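Local structure of protein kinase domain-containing protein (Chaetomium thermophilum, 6Z3U) at residues I308-P321 with W361-T373. The protein is the kinase subunit of the CAK complex and probably transfers phosphate from ATP to serine and threonine residues, including those of RNA polymerase II C-terminal repeats. Residues are numbered along the deposited sequence; the frame is centred on the assembly and turned at random.
Sequences ICKHIGTPTEENWP and WRTLQLDPKKRIT
W320 lays one face of its indole over L366 O and D367. P368 CD comes to 3.3 Å from W320 CZ2. D367 CA sits over the five-membered ring, 3.9 Å from its centroid and 12° off the normal, a CH-pi contact. L366 O lies over the same face toward the rim, 3.2 Å from W320 CZ3. The D367 carboxylate lies nearly flat on the indole, the planes 19° apart. The chi1 of W320 (-170°) sets CG opposite the backbone N and carries the ring across residues 366-368. The branches of L366 meet other residues of 308-321. Its CD2 meets I312 CG2 at 3.6 Å and also I308 CG2, while its CD1 packs against G313 O and P315.

Each side is braced from within. N319 ND2 donates to T314 O (3.2 Å), and T316 N to N319 OD1, tying the 314-319 loop. D367 OD1 accepts from K369 N in an Asx turn. W320 NE1 donates to T38 O of the neighbouring RING-type domain-containing chain. A leucine in place of W320 would probably leave T38 O of that chain without its indole donor and open a gap over D367 CA. R371 NE (2.7 Å) and NH2 both donate to Q365 O, and NH2 also reaches L366 O, the carbonyl over the W320 ring. R371 NH2 also pairs with E265, the glutamate of the PPE sequence. This is the conserved Glu-Arg ion pair of the protein kinase C-terminal lobe, between the APE-type motif and the arginine after helix 353-363.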
loop_
_atom_site.group_PDB
_atom_site.type_symbol
_atom_site.label_atom_id
_atom_site.label_comp_id
_atom_site.label_asym_id
_atom_site.label_seq_id
_atom_site.Cartn_x
_atom_site.Cartn_y
_atom_site.Cartn_z
ATOM N N ILE B 308 1.700 31.838 5.648
ATOM C CA ILE B 308 0.975 31.229 6.758
ATOM C C ILE B 308 1.068 32.117 7.991
ATOM O O ILE B 308 0.086 32.297 8.721
ATOM C CB ILE B 308 1.499 29.809 7.031
ATOM C CG1 ILE B 308 1.202 28.907 5.831
ATOM C CG2 ILE B 308 0.863 29.242 8.292
ATOM C CD1 ILE B 308 1.831 27.536 5.912
ATOM N N CYS B 309 2.246 32.694 8.238
ATOM C CA CYS B 309 2.389 33.624 9.353
ATOM C C CYS B 309 1.475 34.831 9.181
ATOM O O CYS B 309 0.876 35.312 10.150
ATOM C CB CYS B 309 3.847 34.072 9.482
ATOM S SG CYS B 309 4.986 32.801 10.094
ATOM N N LYS B 310 1.353 35.333 7.953
ATOM C CA LYS B 310 0.571 36.542 7.720
ATOM C C LYS B 310 -0.922 36.269 7.873
ATOM O O LYS B 310 -1.635 37.021 8.547
ATOM C CB LYS B 310 0.890 37.104 6.332
ATOM C CG LYS B 310 0.155 38.387 5.973
ATOM C CD LYS B 310 0.349 38.735 4.501
ATOM C CE LYS B 310 -0.485 39.944 4.085
ATOM N NZ LYS B 310 0.074 41.233 4.583
ATOM N N HIS B 311 -1.410 35.187 7.263
ATOM C CA HIS B 311 -2.843 34.954 7.144
ATOM C C HIS B 311 -3.410 33.998 8.184
ATOM O O HIS B 311 -4.626 34.010 8.404
ATOM C CB HIS B 311 -3.182 34.411 5.748
ATOM C CG HIS B 311 -3.063 35.425 4.650
ATOM N ND1 HIS B 311 -2.530 36.680 4.845
ATOM C CD2 HIS B 311 -3.429 35.370 3.348
ATOM C CE1 HIS B 311 -2.566 37.354 3.708
ATOM N NE2 HIS B 311 -3.107 36.581 2.783
ATOM N N ILE B 312 -2.586 33.173 8.821
ATOM C CA ILE B 312 -3.044 32.246 9.850
ATOM C C ILE B 312 -2.490 32.622 11.219
ATOM O O ILE B 312 -3.229 32.680 12.202
ATOM C CB ILE B 312 -2.679 30.790 9.489
ATOM C CG1 ILE B 312 -3.517 30.299 8.306
ATOM C CG2 ILE B 312 -2.891 29.875 10.686
ATOM C CD1 ILE B 312 -2.866 30.528 6.971
ATOM N N GLY B 313 -1.198 32.884 11.299
ATOM C CA GLY B 313 -0.553 33.251 12.544
ATOM C C GLY B 313 0.861 32.704 12.600
ATOM O O GLY B 313 1.205 31.697 11.988
ATOM N N THR B 314 1.708 33.395 13.352
ATOM C CA THR B 314 3.096 32.974 13.499
ATOM C C THR B 314 3.171 31.801 14.471
ATOM O O THR B 314 2.781 31.952 15.634
ATOM C CB THR B 314 3.958 34.128 14.003
ATOM O OG1 THR B 314 4.018 35.162 13.011
ATOM C CG2 THR B 314 5.370 33.647 14.308
ATOM N N PRO B 315 3.635 30.625 14.044
ATOM C CA PRO B 315 3.827 29.524 15.001
ATOM C C PRO B 315 4.948 29.848 15.978
ATOM O O PRO B 315 6.017 30.317 15.582
ATOM C CB PRO B 315 4.174 28.325 14.110
ATOM C CG PRO B 315 4.699 28.923 12.851
ATOM C CD PRO B 315 3.953 30.214 12.663
ATOM N N THR B 316 4.693 29.597 17.261
ATOM C CA THR B 316 5.654 29.883 18.314
ATOM C C THR B 316 5.670 28.729 19.307
ATOM O O THR B 316 4.807 27.847 19.285
ATOM C CB THR B 316 5.322 31.186 19.045
ATOM O OG1 THR B 316 4.117 31.013 19.801
ATOM C CG2 THR B 316 5.141 32.320 18.051
ATOM N N GLU B 317 6.673 28.746 20.190
ATOM C CA GLU B 317 6.745 27.757 21.258
ATOM C C GLU B 317 5.534 27.811 22.181
ATOM O O GLU B 317 5.262 26.834 22.887
ATOM C CB GLU B 317 8.019 27.964 22.078
ATOM C CG GLU B 317 9.292 27.570 21.358
ATOM C CD GLU B 317 9.432 26.068 21.212
ATOM O OE1 GLU B 317 9.716 25.601 20.087
ATOM O OE2 GLU B 317 9.246 25.354 22.220
ATOM N N GLU B 318 4.809 28.932 22.201
ATOM C CA GLU B 318 3.642 29.056 23.067
ATOM C C GLU B 318 2.458 28.269 22.518
ATOM O O GLU B 318 1.817 27.504 23.248
ATOM C CB GLU B 318 3.270 30.532 23.233
ATOM C CG GLU B 318 4.204 31.316 24.147
ATOM C CD GLU B 318 5.643 31.317 23.662
ATOM O OE1 GLU B 318 6.546 31.037 24.480
ATOM O OE2 GLU B 318 5.869 31.580 22.460
ATOM N N ASN B 319 2.155 28.444 21.233
ATOM C CA ASN B 319 1.033 27.764 20.604
ATOM C C ASN B 319 1.410 26.413 20.014
ATOM O O ASN B 319 0.517 25.656 19.621
ATOM C CB ASN B 319 0.436 28.648 19.503
ATOM C CG ASN B 319 1.450 29.017 18.431
ATOM O OD1 ASN B 319 2.314 28.220 18.074
ATOM N ND2 ASN B 319 1.344 30.236 17.915
ATOM N N TRP B 320 2.699 26.086 19.959
ATOM C CA TRP B 320 3.173 24.873 19.290
ATOM C C TRP B 320 4.501 24.467 19.912
ATOM O O TRP B 320 5.573 24.695 19.341
ATOM C CB TRP B 320 3.320 25.107 17.787
ATOM C CG TRP B 320 3.583 23.877 16.972
ATOM C CD1 TRP B 320 3.855 22.618 17.429
ATOM C CD2 TRP B 320 3.604 23.796 15.542
ATOM N NE1 TRP B 320 4.042 21.761 16.370
ATOM C CE2 TRP B 320 3.893 22.460 15.201
ATOM C CE3 TRP B 320 3.406 24.726 14.516
ATOM C CZ2 TRP B 320 3.986 22.031 13.881
ATOM C CZ3 TRP B 320 3.498 24.298 13.207
ATOM C CH2 TRP B 320 3.784 22.964 12.900
ATOM N N PRO B 321 4.462 23.865 21.101
ATOM C CA PRO B 321 5.713 23.516 21.787
ATOM C C PRO B 321 6.620 22.661 20.916
ATOM O O PRO B 321 6.182 21.697 20.284
ATOM C CB PRO B 321 5.230 22.750 23.024
ATOM C CG PRO B 321 3.853 23.256 23.267
ATOM C CD PRO B 321 3.276 23.529 21.907
ATOM N N TRP B 361 -11.555 26.923 10.235
ATOM C CA TRP B 361 -10.557 27.323 11.221
ATOM C C TRP B 361 -9.952 26.122 11.935
ATOM O O TRP B 361 -8.764 26.142 12.279
ATOM C CB TRP B 361 -11.196 28.279 12.224
ATOM C CG TRP B 361 -10.309 28.687 13.346
ATOM C CD1 TRP B 361 -9.332 29.639 13.317
ATOM C CD2 TRP B 361 -10.325 28.168 14.678
ATOM N NE1 TRP B 361 -8.736 29.741 14.551
ATOM C CE2 TRP B 361 -9.330 28.850 15.405
ATOM C CE3 TRP B 361 -11.081 27.188 15.327
ATOM C CZ2 TRP B 361 -9.070 28.581 16.743
ATOM C CZ3 TRP B 361 -10.825 26.927 16.656
ATOM C CH2 TRP B 361 -9.827 27.619 17.350
ATOM N N ARG B 362 -10.741 25.072 12.170
ATOM C CA ARG B 362 -10.201 23.895 12.841
ATOM C C ARG B 362 -9.246 23.123 11.941
ATOM O O ARG B 362 -8.317 22.478 12.440
ATOM C CB ARG B 362 -11.330 22.984 13.318
ATOM C CG ARG B 362 -12.221 23.607 14.382
ATOM C CD ARG B 362 -13.067 22.559 15.090
ATOM N NE ARG B 362 -14.167 23.158 15.846
ATOM C CZ ARG B 362 -14.045 23.697 17.055
ATOM N NH1 ARG B 362 -12.866 23.725 17.662
ATOM N NH2 ARG B 362 -15.106 24.215 17.660
ATOM N N THR B 363 -9.453 23.167 10.622
ATOM C CA THR B 363 -8.556 22.471 9.709
ATOM C C THR B 363 -7.230 23.195 9.524
ATOM O O THR B 363 -6.264 22.580 9.061
ATOM C CB THR B 363 -9.204 22.294 8.335
ATOM O OG1 THR B 363 -9.430 23.581 7.744
ATOM C CG2 THR B 363 -10.523 21.550 8.448
ATOM N N LEU B 364 -7.156 24.475 9.878
ATOM C CA LEU B 364 -5.955 25.280 9.692
ATOM C C LEU B 364 -5.320 25.644 11.030
ATOM O O LEU B 364 -4.851 26.765 11.232
ATOM C CB LEU B 364 -6.272 26.539 8.891
ATOM C CG LEU B 364 -6.929 26.292 7.531
ATOM C CD1 LEU B 364 -7.100 27.603 6.769
ATOM C CD2 LEU B 364 -6.130 25.290 6.710
ATOM N N GLN B 365 -5.305 24.695 11.962
ATOM C CA GLN B 365 -4.568 24.865 13.204
ATOM C C GLN B 365 -3.086 24.625 12.950
ATOM O O GLN B 365 -2.708 23.638 12.312
ATOM C CB GLN B 365 -5.085 23.907 14.276
ATOM C CG GLN B 365 -6.514 24.183 14.709
ATOM C CD GLN B 365 -6.666 25.552 15.337
ATOM O OE1 GLN B 365 -6.148 25.812 16.423
ATOM N NE2 GLN B 365 -7.368 26.441 14.647
ATOM N N LEU B 366 -2.249 25.528 13.459
ATOM C CA LEU B 366 -0.815 25.426 13.212
ATOM C C LEU B 366 -0.251 24.131 13.782
ATOM O O LEU B 366 0.400 23.356 13.071
ATOM C CB LEU B 366 -0.104 26.640 13.807
ATOM C CG LEU B 366 -0.517 27.977 13.188
ATOM C CD1 LEU B 366 -0.031 29.135 14.037
ATOM C CD2 LEU B 366 0.019 28.090 11.770
ATOM N N ASP B 367 -0.496 23.876 15.058
ATOM C CA ASP B 367 -0.012 22.651 15.681
ATOM C C ASP B 367 -0.857 21.480 15.195
ATOM O O ASP B 367 -2.065 21.449 15.465
ATOM C CB ASP B 367 -0.079 22.776 17.198
ATOM C CG ASP B 367 0.648 21.657 17.907
ATOM O OD1 ASP B 367 0.972 20.643 17.255
ATOM O OD2 ASP B 367 0.903 21.797 19.120
ATOM N N PRO B 368 -0.286 20.504 14.482
ATOM C CA PRO B 368 -1.116 19.405 13.958
ATOM C C PRO B 368 -1.813 18.603 15.037
ATOM O O PRO B 368 -2.803 17.922 14.738
ATOM C CB PRO B 368 -0.115 18.543 13.174
ATOM C CG PRO B 368 1.218 18.891 13.731
ATOM C CD PRO B 368 1.139 20.328 14.145
ATOM N N LYS B 369 -1.329 18.654 16.278
ATOM C CA LYS B 369 -1.966 17.902 17.353
ATOM C C LYS B 369 -3.359 18.437 17.669
ATOM O O LYS B 369 -4.259 17.655 17.997
ATOM C CB LYS B 369 -1.081 17.935 18.598
ATOM C CG LYS B 369 0.269 17.257 18.404
ATOM C CD LYS B 369 1.165 17.416 19.621
ATOM C CE LYS B 369 1.764 18.816 19.703
ATOM N NZ LYS B 369 2.503 19.053 20.983
ATOM N N LYS B 370 -3.561 19.750 17.568
ATOM C CA LYS B 370 -4.865 20.360 17.797
ATOM C C LYS B 370 -5.652 20.565 16.510
ATOM O O LYS B 370 -6.736 21.155 16.548
ATOM C CB LYS B 370 -4.704 21.701 18.530
ATOM C CG LYS B 370 -3.925 22.769 17.765
ATOM C CD LYS B 370 -3.477 23.910 18.688
ATOM C CE LYS B 370 -2.749 25.021 17.922
ATOM N NZ LYS B 370 -3.665 25.917 17.144
ATOM N N ARG B 371 -5.137 20.102 15.377
ATOM C CA ARG B 371 -5.875 20.150 14.125
ATOM C C ARG B 371 -6.957 19.075 14.118
ATOM O O ARG B 371 -6.738 17.953 14.580
ATOM C CB ARG B 371 -4.925 19.943 12.949
ATOM C CG ARG B 371 -5.294 20.688 11.679
ATOM C CD ARG B 371 -4.173 20.576 10.654
ATOM N NE ARG B 371 -2.974 21.291 11.086
ATOM C CZ ARG B 371 -1.745 21.058 10.627
ATOM N NH1 ARG B 371 -1.533 20.115 9.716
ATOM N NH2 ARG B 371 -0.723 21.766 11.088
ATOM N N ILE B 372 -8.121 19.415 13.571
ATOM C CA ILE B 372 -9.224 18.464 13.549
ATOM C C ILE B 372 -8.854 17.269 12.675
ATOM O O ILE B 372 -8.049 17.376 11.740
ATOM C CB ILE B 372 -10.514 19.144 13.056
ATOM C CG1 ILE B 372 -11.700 18.182 13.149
ATOM C CG2 ILE B 372 -10.348 19.638 11.629
ATOM C CD1 ILE B 372 -13.029 18.825 12.845
ATOM N N THR B 373 -9.426 16.114 12.999
ATOM C CA THR B 373 -9.214 14.895 12.233
ATOM C C THR B 373 -10.328 14.720 11.203
ATOM O O THR B 373 -11.355 15.397 11.237
ATOM C CB THR B 373 -9.159 13.681 13.156
ATOM O OG1 THR B 373 -10.459 13.446 13.714
ATOM C CG2 THR B 373 -8.156 13.913 14.274
#